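Local coordinates for protein metal-dependent hydrolase (Lactobacillus plantarum, PDB 2F6K) that binds manganese in an amidohydrolase-family TIM barrel and probably catalyses the decarboxylation of 2-amino-3-carboxymuconate 6-semialdehyde, at residues F6-L11 with Y263-P268; L39-M44 with P88-Y93. All coordinates share one frame; numbering follows the deposited sequence.

Interaction 1 (F6-L11 with Y263-P268); sequences FHTHYL and YGSDIP. With MN (manganese (II) ion), chain C.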
loop_
_atom_site.group_PDB
_atom_site.type_symbol
_atom_site.label_atom_id
_atom_site.label_comp_id
_atom_site.label_asym_id
_atom_site.label_seq_id
_atom_site.Cartn_x
_atom_site.Cartn_y
_atom_site.Cartn_z
ATOM N N PHE A 6 -28.159 18.168 8.590
ATOM C CA PHE A 6 -27.188 18.413 7.527
ATOM C C PHE A 6 -26.313 17.223 7.150
ATOM O O PHE A 6 -25.362 17.360 6.372
ATOM C CB PHE A 6 -26.289 19.594 7.885
ATOM C CG PHE A 6 -26.397 20.740 6.927
ATOM C CD1 PHE A 6 -27.031 21.921 7.303
ATOM C CD2 PHE A 6 -25.882 20.636 5.638
ATOM C CE1 PHE A 6 -27.151 22.987 6.408
ATOM C CE2 PHE A 6 -25.998 21.696 4.732
ATOM C CZ PHE A 6 -26.634 22.874 5.120
ATOM N N HIS A 7 -26.620 16.058 7.709
ATOM C CA HIS A 7 -25.866 14.846 7.411
ATOM C C HIS A 7 -26.841 13.686 7.464
ATOM O O HIS A 7 -27.002 13.033 8.488
ATOM C CB HIS A 7 -24.731 14.646 8.421
ATOM C CG HIS A 7 -23.794 13.525 8.075
ATOM N ND1 HIS A 7 -22.439 13.590 8.317
ATOM C CD2 HIS A 7 -24.020 12.299 7.542
ATOM C CE1 HIS A 7 -21.871 12.455 7.950
ATOM N NE2 HIS A 7 -22.809 11.654 7.477
ATOM N N THR A 8 -27.506 13.453 6.342
ATOM C CA THR A 8 -28.482 12.386 6.227
ATOM C C THR A 8 -28.359 11.886 4.783
ATOM O O THR A 8 -28.059 12.672 3.877
ATOM C CB THR A 8 -29.896 12.931 6.576
ATOM O OG1 THR A 8 -30.878 11.933 6.295
ATOM C CG2 THR A 8 -30.194 14.211 5.802
ATOM N N HIS A 9 -28.575 10.592 4.559
ATOM C CA HIS A 9 -28.379 10.046 3.214
ATOM C C HIS A 9 -29.537 9.356 2.487
ATOM O O HIS A 9 -30.560 8.997 3.080
ATOM C CB HIS A 9 -27.201 9.068 3.237
ATOM C CG HIS A 9 -25.948 9.622 3.841
ATOM N ND1 HIS A 9 -25.260 10.683 3.295
ATOM C CD2 HIS A 9 -25.242 9.240 4.933
ATOM C CE1 HIS A 9 -24.185 10.931 4.023
ATOM N NE2 HIS A 9 -24.149 10.069 5.024
ATOM N N TYR A 10 -29.339 9.166 1.183
ATOM C CA TYR A 10 -30.309 8.490 0.327
ATOM C C TYR A 10 -29.527 7.555 -0.593
ATOM O O TYR A 10 -28.335 7.756 -0.809
ATOM C CB TYR A 10 -31.118 9.501 -0.499
ATOM C CG TYR A 10 -30.326 10.310 -1.511
ATOM C CD1 TYR A 10 -30.577 10.193 -2.877
ATOM C CD2 TYR A 10 -29.339 11.201 -1.102
ATOM C CE1 TYR A 10 -29.866 10.945 -3.814
ATOM C CE2 TYR A 10 -28.622 11.957 -2.034
ATOM C CZ TYR A 10 -28.892 11.823 -3.384
ATOM O OH TYR A 10 -28.192 12.573 -4.300
ATOM N N LEU A 11 -30.186 6.525 -1.118
ATOM C CA LEU A 11 -29.509 5.580 -2.003
ATOM C C LEU A 11 -30.274 5.301 -3.292
ATOM O O LEU A 11 -31.240 4.545 -3.289
ATOM C CB LEU A 11 -29.251 4.250 -1.278
ATOM C CG LEU A 11 -28.194 4.224 -0.163
ATOM C CD1 LEU A 11 -28.730 4.886 1.096
ATOM C CD2 LEU A 11 -27.812 2.793 0.144
ATOM N N TYR A 263 -26.226 20.241 13.158
ATOM C CA TYR A 263 -26.721 18.938 13.567
ATOM C C TYR A 263 -26.669 17.965 12.395
ATOM O O TYR A 263 -26.810 18.373 11.239
ATOM C CB TYR A 263 -28.172 19.039 14.038
ATOM C CG TYR A 263 -28.814 17.687 14.234
ATOM C CD1 TYR A 263 -28.355 16.812 15.219
ATOM C CD2 TYR A 263 -29.858 17.269 13.422
ATOM C CE1 TYR A 263 -28.927 15.551 15.386
ATOM C CE2 TYR A 263 -30.434 16.016 13.583
ATOM C CZ TYR A 263 -29.965 15.166 14.564
ATOM O OH TYR A 263 -30.549 13.936 14.736
ATOM N N GLY A 264 -26.487 16.681 12.706
ATOM C CA GLY A 264 -26.450 15.635 11.694
ATOM C C GLY A 264 -26.883 14.314 12.323
ATOM O O GLY A 264 -26.524 14.028 13.468
ATOM N N SER A 265 -27.649 13.501 11.598
ATOM C CA SER A 265 -28.103 12.225 12.155
ATOM C C SER A 265 -27.378 11.015 11.560
ATOM O O SER A 265 -27.186 10.002 12.232
ATOM C CB SER A 265 -29.612 12.060 11.960
ATOM O OG SER A 265 -29.916 11.802 10.608
ATOM N N ASP A 266 -26.990 11.140 10.297
ATOM C CA ASP A 266 -26.277 10.100 9.560
ATOM C C ASP A 266 -27.106 8.866 9.240
ATOM O O ASP A 266 -26.551 7.779 9.088
ATOM C CB ASP A 266 -25.015 9.664 10.309
ATOM C CG ASP A 266 -23.891 9.265 9.370
ATOM O OD1 ASP A 266 -24.130 9.171 8.147
ATOM O OD2 ASP A 266 -22.765 9.049 9.857
ATOM N N ILE A 267 -28.426 9.019 9.146
ATOM C CA ILE A 267 -29.287 7.892 8.802
ATOM C C ILE A 267 -29.178 7.757 7.285
ATOM O O ILE A 267 -28.909 8.739 6.596
ATOM C CB ILE A 267 -30.770 8.153 9.152
ATOM C CG1 ILE A 267 -31.275 9.378 8.382
ATOM C CG2 ILE A 267 -30.939 8.340 10.645
ATOM C CD1 ILE A 267 -32.784 9.559 8.417
ATOM N N PRO A 268 -29.417 6.550 6.741
ATOM C CA PRO A 268 -29.772 5.344 7.486
ATOM C C PRO A 268 -28.576 4.444 7.789
ATOM O O PRO A 268 -28.746 3.313 8.245
ATOM C CB PRO A 268 -30.783 4.679 6.565
ATOM C CG PRO A 268 -30.178 4.924 5.227
ATOM C CD PRO A 268 -29.710 6.373 5.306
HETATM MN MN MN C . -22.468 9.775 6.528
HETATM O O HOH W 1 -21.078 9.034 7.895
HETATM O O HOH W 2 -22.626 7.607 5.761
#
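His7 turns its CG anti to the backbone N (chi1 -172°), laying its ring alongside the side chain of Asp266, so that both run the same way to one manganese ion. His9 takes the other course: chi1 of -52° puts CG anti to the carbonyl carbon, and this ring approaches the carboxylate obliquely, with Asp266 OD1 near its plane at the edge. The site is the metal centre of an amidohydrolase TIM barrel, the His-X-His pair coming from the first strand and the aspartate from the loop after the eighth. His7 NE2 binds manganese at 2.1 Å, His9 NE2 binds it at 2.3 Å, and Asp266 OD1 at 2.4 Å. The His7 ring and the carboxylate are turned 60° apart; their close NE2 and OD1 atoms are fellow ligands, not a hydrogen-bonded pair. His154 and two waters complete six ligands. Through the nitrogens that do not bind the metal, His7 ND1 is hydrogen-bonded to Asp239 and His9 ND1 to the carbonyl of Ser55; with the metal bonds, this fixes the rotation of both rings. Backbone bonds join the first strand to the loop that follows the last, where the barrel closes. Phe6 N donates to Tyr263 O at 3.0 Å, and His9 N to Ile267 O at 2.8 Å. Between them His7 O accepts two bonds, from Asp266 N at 2.6 Å and, weakly, from Ser265 N. Thr8 runs alongside Ile267, its OG1 lying 3.3 Å from Ile267 CG1, while Pro268, reached through a cis peptide, sets its CD against His9 O. Water 1, itself a ligand of the manganese, donates a hydrogen bond to Asp266 OD2 at 2.6 Å.

Interaction 2 (L39-M44 with P88-Y93); sequences LTLNFM and PDQLGY
Leu41 and Met44, a selenomethionine, reach from one side of helix 39-44 to the turn that leads into strand 91-93. Leu41 CD2 meets Gln90 CB at 3.6 Å, the two side chains crossing at about a right angle, and the same methyl rests against Leu91 CG at 4.1 Å. Met44 is bent at its last torsion (chi3 71°), which carries its terminal methyl to the backbone of the turn: Met44 CE lies 3.2 Å from Gln90 O and also near Gln90 CB. Further back along that chain, Met44 SE packs on Leu91 CD2 at 3.8 Å. Thr40 meets the same methyl, its CG2 lying 4.2 Å from Leu91 CD2. No hydrogen bond crosses the contact; it rests on van der Waals contacts, most of them apolar. One turn of helix, with Met44 N bonded to Thr40 O, spaces the side chains that hold Leu91. Thr40 is fixed through OG1 by a hydrogen bond to Trp35. Farther out, Met44 also rests on Ile49 and Ser52, Leu41 on Tyr87, and Leu91 on Leu54 and on Leu83 of helix 66-86. Backbone bonds from Gln90 and Gly92 to Ser52 tie the second segment to strand 49-55. The axes of helix segment 39-44 and strand segment 91-93 approach to 11.7 Å at 122°, a helix of the outer layer packed over the parallel sheet of a TIM barrel.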
loop_
_atom_site.group_PDB
_atom_site.type_symbol
_atom_site.label_atom_id
_atom_site.label_comp_id
_atom_site.label_asym_id
_atom_site.label_seq_id
_atom_site.Cartn_x
_atom_site.Cartn_y
_atom_site.Cartn_z
ATOM N N LEU A 39 -38.728 6.422 4.509
ATOM C CA LEU A 39 -38.008 6.089 5.731
ATOM C C LEU A 39 -37.439 7.374 6.317
ATOM O O LEU A 39 -37.577 7.631 7.506
ATOM C CB LEU A 39 -36.867 5.110 5.461
ATOM C CG LEU A 39 -36.185 4.563 6.714
ATOM C CD1 LEU A 39 -37.146 3.661 7.489
ATOM C CD2 LEU A 39 -34.945 3.817 6.277
ATOM N N THR A 40 -36.804 8.193 5.486
ATOM C CA THR A 40 -36.241 9.450 5.965
ATOM C C THR A 40 -37.350 10.369 6.502
ATOM O O THR A 40 -37.255 10.939 7.595
ATOM C CB THR A 40 -35.513 10.196 4.824
ATOM O OG1 THR A 40 -34.375 9.436 4.402
ATOM C CG2 THR A 40 -35.073 11.592 5.280
ATOM N N LEU A 41 -38.400 10.520 5.704
ATOM C CA LEU A 41 -39.519 11.362 6.083
ATOM C C LEU A 41 -40.185 10.932 7.400
ATOM O O LEU A 41 -40.501 11.772 8.248
ATOM C CB LEU A 41 -40.547 11.395 4.946
ATOM C CG LEU A 41 -40.114 12.164 3.692
ATOM C CD1 LEU A 41 -41.055 11.842 2.526
ATOM C CD2 LEU A 41 -40.096 13.666 3.997
ATOM N N ASN A 42 -40.408 9.634 7.576
ATOM C CA ASN A 42 -41.017 9.146 8.809
ATOM C C ASN A 42 -40.039 9.362 9.979
ATOM O O ASN A 42 -40.455 9.650 11.110
ATOM C CB ASN A 42 -41.370 7.665 8.670
ATOM C CG ASN A 42 -42.243 7.169 9.798
ATOM O OD1 ASN A 42 -43.409 7.530 9.876
ATOM N ND2 ASN A 42 -41.682 6.345 10.683
ATOM N N PHE A 43 -38.738 9.224 9.718
ATOM C CA PHE A 43 -37.751 9.453 10.773
ATOM C C PHE A 43 -37.816 10.922 11.197
ATOM O O PHE A 43 -37.675 11.255 12.380
ATOM C CB PHE A 43 -36.335 9.150 10.289
ATOM C CG PHE A 43 -35.268 9.432 11.321
ATOM C CD1 PHE A 43 -35.032 8.535 12.365
ATOM C CD2 PHE A 43 -34.486 10.585 11.242
ATOM C CE1 PHE A 43 -34.026 8.782 13.316
ATOM C CE2 PHE A 43 -33.478 10.843 12.184
ATOM C CZ PHE A 43 -33.248 9.938 13.221
HETATM N N MSE A 44 -38.019 11.800 10.220
HETATM C CA MSE A 44 -38.099 13.234 10.477
HETATM C C MSE A 44 -39.298 13.587 11.351
HETATM O O MSE A 44 -39.172 14.389 12.276
HETATM C CB MSE A 44 -38.157 13.998 9.154
HETATM C CG MSE A 44 -36.828 14.028 8.420
HETATM SE SE MSE A 44 -36.978 14.751 6.629
HETATM C CE MSE A 44 -37.310 16.607 7.093
ATOM N N PRO A 88 -40.578 19.997 -1.212
ATOM C CA PRO A 88 -39.904 21.292 -1.058
ATOM C C PRO A 88 -39.678 21.713 0.392
ATOM O O PRO A 88 -38.664 22.325 0.720
ATOM C CB PRO A 88 -40.840 22.263 -1.785
ATOM C CG PRO A 88 -41.532 21.391 -2.800
ATOM C CD PRO A 88 -41.814 20.144 -2.003
ATOM N N ASP A 89 -40.623 21.383 1.263
ATOM C CA ASP A 89 -40.502 21.772 2.653
ATOM C C ASP A 89 -39.798 20.790 3.582
ATOM O O ASP A 89 -39.437 21.166 4.692
ATOM C CB ASP A 89 -41.881 22.112 3.208
ATOM C CG ASP A 89 -42.541 23.263 2.455
ATOM O OD1 ASP A 89 -41.920 24.352 2.364
ATOM O OD2 ASP A 89 -43.676 23.076 1.955
ATOM N N GLN A 90 -39.599 19.547 3.146
ATOM C CA GLN A 90 -38.924 18.555 3.981
ATOM C C GLN A 90 -37.540 18.173 3.479
ATOM O O GLN A 90 -36.629 17.960 4.278
ATOM C CB GLN A 90 -39.739 17.261 4.091
ATOM C CG GLN A 90 -40.938 17.318 4.997
ATOM C CD GLN A 90 -42.089 18.045 4.374
ATOM O OE1 GLN A 90 -42.583 17.660 3.315
ATOM N NE2 GLN A 90 -42.530 19.111 5.025
ATOM N N LEU A 91 -37.376 18.095 2.160
ATOM C CA LEU A 91 -36.105 17.668 1.598
ATOM C C LEU A 91 -35.373 18.572 0.617
ATOM O O LEU A 91 -35.960 19.136 -0.304
ATOM C CB LEU A 91 -36.298 16.316 0.923
ATOM C CG LEU A 91 -37.006 15.233 1.727
ATOM C CD1 LEU A 91 -37.188 14.001 0.860
ATOM C CD2 LEU A 91 -36.193 14.909 2.962
ATOM N N GLY A 92 -34.066 18.663 0.824
ATOM C CA GLY A 92 -33.189 19.423 -0.045
ATOM C C GLY A 92 -32.047 18.467 -0.362
ATOM O O GLY A 92 -32.051 17.317 0.092
ATOM N N TYR A 93 -31.060 18.907 -1.134
ATOM C CA TYR A 93 -29.961 18.010 -1.437
ATOM C C TYR A 93 -28.682 18.698 -1.854
ATOM O O TYR A 93 -28.689 19.837 -2.335
ATOM C CB TYR A 93 -30.355 17.028 -2.541
ATOM C CG TYR A 93 -30.256 17.590 -3.945
ATOM C CD1 TYR A 93 -31.148 18.570 -4.400
ATOM C CD2 TYR A 93 -29.283 17.126 -4.832
ATOM C CE1 TYR A 93 -31.075 19.067 -5.710
ATOM C CE2 TYR A 93 -29.200 17.613 -6.136
ATOM C CZ TYR A 93 -30.098 18.581 -6.570
ATOM O OH TYR A 93 -30.026 19.039 -7.868
#

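In the fold
The centres of the two interactions lie about 10 Å apart, on the same side of the chain's centre. Both reach the parallel eight-stranded sheet: interaction 1 joins strand 3-9 to the loop following strand 261-262, whereas interaction 2 sets helix 37-46 against the start of strand 91-95. Along the chain, both segments of interaction 2 fall between those of interaction 1, which brings the two ends of the barrel together. They touch directly, since Phe43 of the helix packs on Ile267, with Ile267 CD1 3.5 Å from Phe43 CD2, and on Ser265. Helix 37-46 thus backs the loop carrying the metal ligand Asp266 while its other side chains meet strands 49-55 and 91-95.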